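Local coordinates for DinB-like Protein (Bacillus cereus ATCC 10987, PDB 3DI5), which binds a divalent metal ion, here nickel, in a helical bundle of the DinB family, though its biochemical role is not established, at residues Gln4-Phe9 / Glu94-Glu99; Thr52-Ile57 / Arg86-Ala91. All coordinates share one frame; numbering follows the deposited sequence.

Contact 1 of 2, residues Gln4-Phe9 / Glu94-Glu99; sequences QTIEGF and EALQSE
Ile6 and Phe9 both meet one methyl of Leu96, CD2, where the start of helix 6-26 packs against the end of helix 78-99. Thr5 occupies the N-cap position of the first helix, and Asp102, just beyond the second, accepts hydrogen bonds from the Thr5 hydroxyl OG1 and the backbone N of Ile6, tying the start of one helix to the chain leaving the other. One residue on, Ile6 points at the partner helix and its branch methyl CG2 lies 4.3 Å from Leu96 CD2, a loose apolar touch. Phe9 comes closer. With CG anti to the backbone N (chi1 168°), its ring reaches the same methyl obliquely, Phe9 CD2 lying 3.8 Å from Leu96 CD2, and the Phe9 side chain lies roughly perpendicular to that of Leu96. All three side chains are buried, and the two segments together bury 170 Å². On the outer side of the second helix, Ser98 OG turns back to donate to Glu94 O at 2.7 Å, from the opposite face of the carbonyl plane to Ser98 N, so this carbonyl takes two bonds within one turn. Trp13 and Tyr3 meet the Phe9 ring, Tyr3 edge-to-face; Leu10 and Leu63 touch Leu96, and Leu122 and Ile126 pack on Phe9, so the contact is a buried apolar cluster at one end of the bundle, between helices 6-26, 78-99 and 118-142.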
ATOM      1  N   GLN A   4      15.314   3.595 -12.948  1.00 63.41           N
ATOM      2  CA  GLN A   4      16.748   3.372 -13.127  1.00 62.14           C
ATOM      3  C   GLN A   4      17.435   3.033 -11.802  1.00 60.68           C
ATOM      4  O   GLN A   4      18.340   2.209 -11.776  1.00 60.60           O
ATOM      5  CB  GLN A   4      17.414   4.596 -13.771  1.00 62.10           C
ATOM      6  N   THR A   5      16.989   3.641 -10.705  1.00 59.24           N
ATOM      7  CA  THR A   5      17.703   3.525  -9.432  1.00 57.91           C
ATOM      8  C   THR A   5      16.811   3.258  -8.214  1.00 56.62           C
ATOM      9  O   THR A   5      15.633   3.612  -8.197  1.00 56.20           O
ATOM     10  CB  THR A   5      18.536   4.812  -9.164  1.00 58.17           C
ATOM     11  OG1 THR A   5      19.116   4.758  -7.848  1.00 59.26           O
ATOM     12  CG2 THR A   5      17.669   6.073  -9.291  1.00 57.72           C
ATOM     13  N   ILE A   6      17.413   2.659  -7.190  1.00 55.05           N
ATOM     14  CA  ILE A   6      16.764   2.451  -5.898  1.00 54.14           C
ATOM     15  C   ILE A   6      16.380   3.770  -5.229  1.00 53.68           C
ATOM     16  O   ILE A   6      15.262   3.916  -4.754  1.00 53.74           O
ATOM     17  CB  ILE A   6      17.666   1.665  -4.919  1.00 53.85           C
ATOM     18  CG1 ILE A   6      17.949   0.259  -5.441  1.00 53.39           C
ATOM     19  CG2 ILE A   6      17.025   1.588  -3.526  1.00 54.49           C
ATOM     20  CD1 ILE A   6      16.718  -0.569  -5.707  1.00 53.23           C
ATOM     21  N   GLU A   7      17.300   4.731  -5.179  1.00 52.98           N
ATOM     22  CA  GLU A   7      16.997   6.021  -4.559  1.00 52.29           C
ATOM     23  C   GLU A   7      15.936   6.768  -5.350  1.00 50.67           C
ATOM     24  O   GLU A   7      15.115   7.455  -4.772  1.00 51.06           O
ATOM     25  CB  GLU A   7      18.256   6.894  -4.410  1.00 52.96           C
ATOM     26  CG  GLU A   7      19.302   6.338  -3.432  1.00 55.77           C
ATOM     27  CD  GLU A   7      18.727   5.943  -2.069  1.00 59.09           C
ATOM     28  OE1 GLU A   7      17.949   6.747  -1.481  1.00 61.36           O
ATOM     29  OE2 GLU A   7      19.071   4.829  -1.588  1.00 60.81           O
ATOM     30  N   GLY A   8      15.938   6.615  -6.665  1.00 48.43           N
ATOM     31  CA  GLY A   8      14.914   7.220  -7.499  1.00 47.15           C
ATOM     32  C   GLY A   8      13.527   6.714  -7.148  1.00 46.15           C
ATOM     33  O   GLY A   8      12.567   7.490  -7.123  1.00 45.59           O
ATOM     34  N   PHE A   9      13.420   5.411  -6.880  1.00 44.90           N
ATOM     35  CA  PHE A   9      12.151   4.809  -6.477  1.00 43.84           C
ATOM     36  C   PHE A   9      11.729   5.311  -5.110  1.00 43.34           C
ATOM     37  O   PHE A   9      10.554   5.574  -4.892  1.00 43.35           O
ATOM     38  CB  PHE A   9      12.204   3.274  -6.466  1.00 43.21           C
ATOM     39  CG  PHE A   9      11.007   2.639  -5.789  1.00 43.07           C
ATOM     40  CD1 PHE A   9       9.767   2.638  -6.401  1.00 42.55           C
ATOM     41  CD2 PHE A   9      11.119   2.078  -4.528  1.00 41.66           C
ATOM     42  CE1 PHE A   9       8.664   2.086  -5.771  1.00 42.21           C
ATOM     43  CE2 PHE A   9      10.017   1.533  -3.895  1.00 41.83           C
ATOM     44  CZ  PHE A   9       8.788   1.539  -4.527  1.00 41.14           C
ATOM     45  N   GLU A  94      13.168  -1.285   4.443  1.00 41.44           N
ATOM     46  CA  GLU A  94      14.373  -1.812   5.074  1.00 42.47           C
ATOM     47  C   GLU A  94      14.941  -2.988   4.288  1.00 42.47           C
ATOM     48  O   GLU A  94      16.158  -3.129   4.178  1.00 42.48           O
ATOM     49  CB  GLU A  94      14.085  -2.214   6.510  1.00 42.35           C
ATOM     50  CG  GLU A  94      14.183  -1.051   7.492  1.00 43.35           C
ATOM     51  CD  GLU A  94      13.872  -1.475   8.921  1.00 44.62           C
ATOM     52  OE1 GLU A  94      13.185  -2.518   9.081  1.00 48.71           O
ATOM     53  OE2 GLU A  94      14.300  -0.776   9.877  1.00 44.16           O
ATOM     54  N   ALA A  95      14.063  -3.810   3.718  1.00 42.55           N
ATOM     55  CA  ALA A  95      14.508  -4.999   2.988  1.00 42.83           C
ATOM     56  C   ALA A  95      15.058  -4.598   1.623  1.00 42.87           C
ATOM     57  O   ALA A  95      16.071  -5.123   1.174  1.00 42.78           O
ATOM     58  CB  ALA A  95      13.383  -6.016   2.856  1.00 42.51           C
ATOM     59  N   LEU A  96      14.399  -3.636   0.991  1.00 43.07           N
ATOM     60  CA  LEU A  96      14.838  -3.109  -0.293  1.00 43.63           C
ATOM     61  C   LEU A  96      16.242  -2.517  -0.159  1.00 44.22           C
ATOM     62  O   LEU A  96      17.103  -2.781  -0.989  1.00 44.02           O
ATOM     63  CB  LEU A  96      13.853  -2.041  -0.797  1.00 43.35           C
ATOM     64  CG  LEU A  96      13.840  -1.752  -2.302  1.00 44.47           C
ATOM     65  CD1 LEU A  96      13.005  -2.787  -3.006  1.00 44.85           C
ATOM     66  CD2 LEU A  96      13.285  -0.374  -2.596  1.00 44.58           C
ATOM     67  N   GLN A  97      16.471  -1.723   0.887  1.00 44.66           N
ATOM     68  CA  GLN A  97      17.763  -1.047   1.062  1.00 45.73           C
ATOM     69  C   GLN A  97      18.883  -2.023   1.434  1.00 45.50           C
ATOM     70  O   GLN A  97      20.040  -1.807   1.071  1.00 44.91           O
ATOM     71  CB  GLN A  97      17.671   0.084   2.100  1.00 45.79           C
ATOM     72  CG  GLN A  97      16.986   1.360   1.576  1.00 47.48           C
ATOM     73  CD  GLN A  97      16.670   2.373   2.673  1.00 47.89           C
ATOM     74  OE1 GLN A  97      15.833   3.263   2.488  1.00 52.61           O
ATOM     75  NE2 GLN A  97      17.319   2.232   3.822  1.00 50.79           N
ATOM     76  N   SER A  98      18.529  -3.090   2.152  1.00 45.59           N
ATOM     77  CA  SER A  98      19.492  -4.114   2.558  1.00 45.39           C
ATOM     78  C   SER A  98      19.887  -5.015   1.405  1.00 44.94           C
ATOM     79  O   SER A  98      21.074  -5.297   1.221  1.00 44.29           O
ATOM     80  CB  SER A  98      18.906  -4.995   3.651  1.00 45.21           C
ATOM     81  OG  SER A  98      18.581  -4.215   4.778  1.00 47.85           O
ATOM     82  N   GLU A  99      18.893  -5.460   0.631  1.00 44.39           N
ATOM     83  CA  GLU A  99      19.097  -6.556  -0.316  1.00 44.11           C
ATOM     84  C   GLU A  99      19.276  -6.156  -1.781  1.00 44.04           C
ATOM     85  O   GLU A  99      19.934  -6.878  -2.526  1.00 44.30           O
ATOM     86  CB  GLU A  99      17.986  -7.601  -0.161  1.00 43.90           C
ATOM     87  CG  GLU A  99      17.915  -8.225   1.264  1.00 44.83           C
ATOM     88  CD  GLU A  99      19.111  -9.129   1.602  1.00 43.08           C
TER

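Contact 2 of 2, residues Thr52-Ile57 / Arg86-Ala91; sequences TAIPVI and RKVNTA
Val88 turns both of its methyls to helix 43-58 through a chi1 of 75°, which sets CG1 between its backbone N and carbonyl carbon and CG2 anti to the N. Facing it, Ile54 carries CG1 anti to its own carbonyl carbon (chi1 -72°), and an extended chi2 of 160° sends the terminal methyl CD1 out past the valine. The result is a fork: Val88 CG1 meets Ile54 CD1 at 3.8 Å, while Val88 CG2 rests 4.0 Å from Pro55 CD, the ring carbon bound to the proline nitrogen. The approaches differ, for the Ile54 and Val88 side chains run alongside each other in opposite senses, whereas the proline side chain lies roughly perpendicular to that of the valine. The backbones are nearest at the same place, with the CA atoms of Ile54 and Val88 7.5 Å apart.

Pro55 also shapes its own helix. Its nitrogen has no hydrogen to give to the preceding turn, and the helix is kinked there; the next bond, Val56 N to Thr52 O, is weak, and Ile57 N to Ala53 O at 3.0 Å restores the regular pattern. In the partner segment, Arg86 O is gripped twice, by Thr90 N and by Thr90 OG1 (3.1 Å), one on each face of its plane, and Asn89 OD1 accepts a hydrogen bond from Trp13 NE1 of helix 6-26. The contact is apolar packing inside the four-helix bundle: Phe65, together with Tyr85 and Phe92 of helix 78-99, adds to the surroundings of Ile54, and from helix 118-142 Leu125 touches Ile54 and Ile57 while the metal ligand His128 lies against Ala53 and Ile57.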
ATOM      1  N   THR A  52      -2.213  -4.736   3.133  1.00 37.01           N
ATOM      2  CA  THR A  52      -1.867  -6.105   2.796  1.00 37.55           C
ATOM      3  C   THR A  52      -1.290  -6.226   1.406  1.00 38.58           C
ATOM      4  O   THR A  52      -0.515  -7.164   1.145  1.00 38.83           O
ATOM      5  CB  THR A  52      -3.076  -7.084   2.913  1.00 38.09           C
ATOM      6  OG1 THR A  52      -4.110  -6.710   1.984  1.00 37.78           O
ATOM      7  CG2 THR A  52      -3.635  -7.067   4.270  1.00 35.80           C
ATOM      8  N   ALA A  53      -1.647  -5.283   0.521  1.00 39.48           N
ATOM      9  CA  ALA A  53      -1.143  -5.248  -0.840  1.00 39.44           C
ATOM     10  C   ALA A  53       0.375  -5.136  -0.946  1.00 40.87           C
ATOM     11  O   ALA A  53       0.934  -5.553  -1.963  1.00 39.51           O
ATOM     12  CB  ALA A  53      -1.836  -4.121  -1.665  1.00 40.12           C
ATOM     13  N   ILE A  54       1.065  -4.668   0.119  1.00 41.91           N
ATOM     14  CA  ILE A  54       2.519  -4.465   0.026  1.00 42.87           C
ATOM     15  C   ILE A  54       3.241  -5.828  -0.087  1.00 43.37           C
ATOM     16  O   ILE A  54       3.929  -6.071  -1.093  1.00 42.52           O
ATOM     17  CB  ILE A  54       3.089  -3.539   1.157  1.00 43.00           C
ATOM     18  CG1 ILE A  54       2.660  -2.089   0.911  1.00 44.60           C
ATOM     19  CG2 ILE A  54       4.595  -3.575   1.199  1.00 43.32           C
ATOM     20  CD1 ILE A  54       2.737  -1.180   2.156  1.00 42.31           C
ATOM     21  N   PRO A  55       3.096  -6.714   0.925  1.00 43.64           N
ATOM     22  CA  PRO A  55       3.620  -8.073   0.751  1.00 43.62           C
ATOM     23  C   PRO A  55       3.024  -8.907  -0.398  1.00 44.27           C
ATOM     24  O   PRO A  55       3.724  -9.777  -0.894  1.00 44.52           O
ATOM     25  CB  PRO A  55       3.382  -8.738   2.115  1.00 44.47           C
ATOM     26  CG  PRO A  55       2.376  -7.877   2.819  1.00 43.73           C
ATOM     27  CD  PRO A  55       2.529  -6.499   2.270  1.00 43.31           C
ATOM     28  N   VAL A  56       1.799  -8.633  -0.862  1.00 43.45           N
ATOM     29  CA  VAL A  56       1.189  -9.468  -1.900  1.00 43.07           C
ATOM     30  C   VAL A  56       1.779  -9.138  -3.276  1.00 42.92           C
ATOM     31  O   VAL A  56       2.151 -10.029  -4.058  1.00 42.72           O
ATOM     32  CB  VAL A  56      -0.352  -9.339  -1.897  1.00 43.39           C
ATOM     33  CG1 VAL A  56      -0.975 -10.034  -3.133  1.00 43.13           C
ATOM     34  CG2 VAL A  56      -0.918  -9.905  -0.575  1.00 41.78           C
ATOM     35  N   ILE A  57       1.879  -7.852  -3.573  1.00 42.45           N
ATOM     36  CA  ILE A  57       2.455  -7.434  -4.836  1.00 42.54           C
ATOM     37  C   ILE A  57       3.971  -7.770  -4.859  1.00 42.86           C
ATOM     38  O   ILE A  57       4.495  -8.196  -5.873  1.00 43.17           O
ATOM     39  CB  ILE A  57       2.140  -5.939  -5.125  1.00 42.17           C
ATOM     40  CG1 ILE A  57       0.667  -5.781  -5.535  1.00 41.57           C
ATOM     41  CG2 ILE A  57       3.108  -5.368  -6.142  1.00 40.86           C
ATOM     42  CD1 ILE A  57       0.226  -4.312  -5.748  1.00 40.57           C
ATOM     43  N   ARG A  86       2.281   1.497   8.730  1.00 43.13           N
ATOM     44  CA  ARG A  86       3.565   2.071   9.113  1.00 44.43           C
ATOM     45  C   ARG A  86       4.600   0.961   9.247  1.00 44.49           C
ATOM     46  O   ARG A  86       5.695   1.059   8.694  1.00 45.40           O
ATOM     47  CB  ARG A  86       3.456   2.842  10.434  1.00 44.20           C
ATOM     48  CG  ARG A  86       4.777   3.454  10.901  1.00 45.42           C
ATOM     49  CD  ARG A  86       4.636   4.345  12.124  1.00 46.23           C
ATOM     50  NE  ARG A  86       3.744   5.473  11.858  1.00 47.92           N
ATOM     51  CZ  ARG A  86       2.504   5.611  12.333  1.00 49.12           C
ATOM     52  NH1 ARG A  86       1.964   4.702  13.153  1.00 49.26           N
ATOM     53  NH2 ARG A  86       1.797   6.689  11.990  1.00 49.86           N
ATOM     54  N   LYS A  87       4.215  -0.089   9.970  1.00 44.41           N
ATOM     55  CA  LYS A  87       5.070  -1.242  10.289  1.00 44.22           C
ATOM     56  C   LYS A  87       5.582  -1.941   9.037  1.00 44.21           C
ATOM     57  O   LYS A  87       6.795  -2.161   8.892  1.00 44.20           O
ATOM     58  CB  LYS A  87       4.268  -2.253  11.122  1.00 44.43           C
ATOM     59  CG  LYS A  87       5.011  -2.927  12.242  1.00 44.56           C
ATOM     60  CD  LYS A  87       4.026  -3.667  13.152  1.00 44.07           C
ATOM     61  N   VAL A  88       4.660  -2.293   8.142  1.00 43.34           N
ATOM     62  CA  VAL A  88       5.007  -3.084   6.969  1.00 43.89           C
ATOM     63  C   VAL A  88       5.746  -2.262   5.907  1.00 43.64           C
ATOM     64  O   VAL A  88       6.606  -2.789   5.205  1.00 43.37           O
ATOM     65  CB  VAL A  88       3.778  -3.804   6.348  1.00 43.25           C
ATOM     66  CG1 VAL A  88       2.891  -2.843   5.572  1.00 44.08           C
ATOM     67  CG2 VAL A  88       4.256  -4.923   5.466  1.00 44.87           C
ATOM     68  N   ASN A  89       5.430  -0.972   5.802  1.00 43.54           N
ATOM     69  CA  ASN A  89       6.207  -0.089   4.942  1.00 43.84           C
ATOM     70  C   ASN A  89       7.665  -0.018   5.413  1.00 42.62           C
ATOM     71  O   ASN A  89       8.581  -0.079   4.619  1.00 42.64           O
ATOM     72  CB  ASN A  89       5.605   1.318   4.859  1.00 44.30           C
ATOM     73  CG  ASN A  89       6.306   2.174   3.811  1.00 46.95           C
ATOM     74  OD1 ASN A  89       6.391   1.787   2.646  1.00 53.28           O
ATOM     75  ND2 ASN A  89       6.853   3.305   4.226  1.00 48.55           N
ATOM     76  N   THR A  90       7.873   0.091   6.716  1.00 41.84           N
ATOM     77  CA  THR A  90       9.212   0.122   7.256  1.00 40.67           C
ATOM     78  C   THR A  90       9.977  -1.172   6.981  1.00 39.96           C
ATOM     79  O   THR A  90      11.152  -1.132   6.592  1.00 39.37           O
ATOM     80  CB  THR A  90       9.179   0.414   8.751  1.00 40.97           C
ATOM     81  OG1 THR A  90       8.732   1.757   8.936  1.00 41.62           O
ATOM     82  CG2 THR A  90      10.560   0.264   9.376  1.00 40.72           C
ATOM     83  N   ALA A  91       9.322  -2.311   7.183  1.00 38.61           N
ATOM     84  CA  ALA A  91       9.959  -3.604   6.938  1.00 37.69           C
ATOM     85  C   ALA A  91      10.262  -3.739   5.440  1.00 36.75           C
ATOM     86  O   ALA A  91      11.270  -4.284   5.018  1.00 35.66           O
ATOM     87  CB  ALA A  91       9.049  -4.724   7.405  1.00 37.51           C
TER

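Helix 78-99 serves both contacts, pairing with helix 6-26 near its C-terminal end in contact 1 and with helix 43-58 further back in contact 2. Their centres lie about 15 Å apart, and along the chain contact 2 is nested inside the loop that contact 1 closes. Contact 2 is the more central, about 6 Å from the centre of the chain against 17 Å for contact 1. The nickel ion, held by His49, His128 and His132, is about 12 Å from the Ile54 side chain. From the side chain of His128, that of Ile54 is about 8 Å away and that of Phe9 about 11 Å. Neither contact supplies a metal ligand; both belong to the bundle that carries the site.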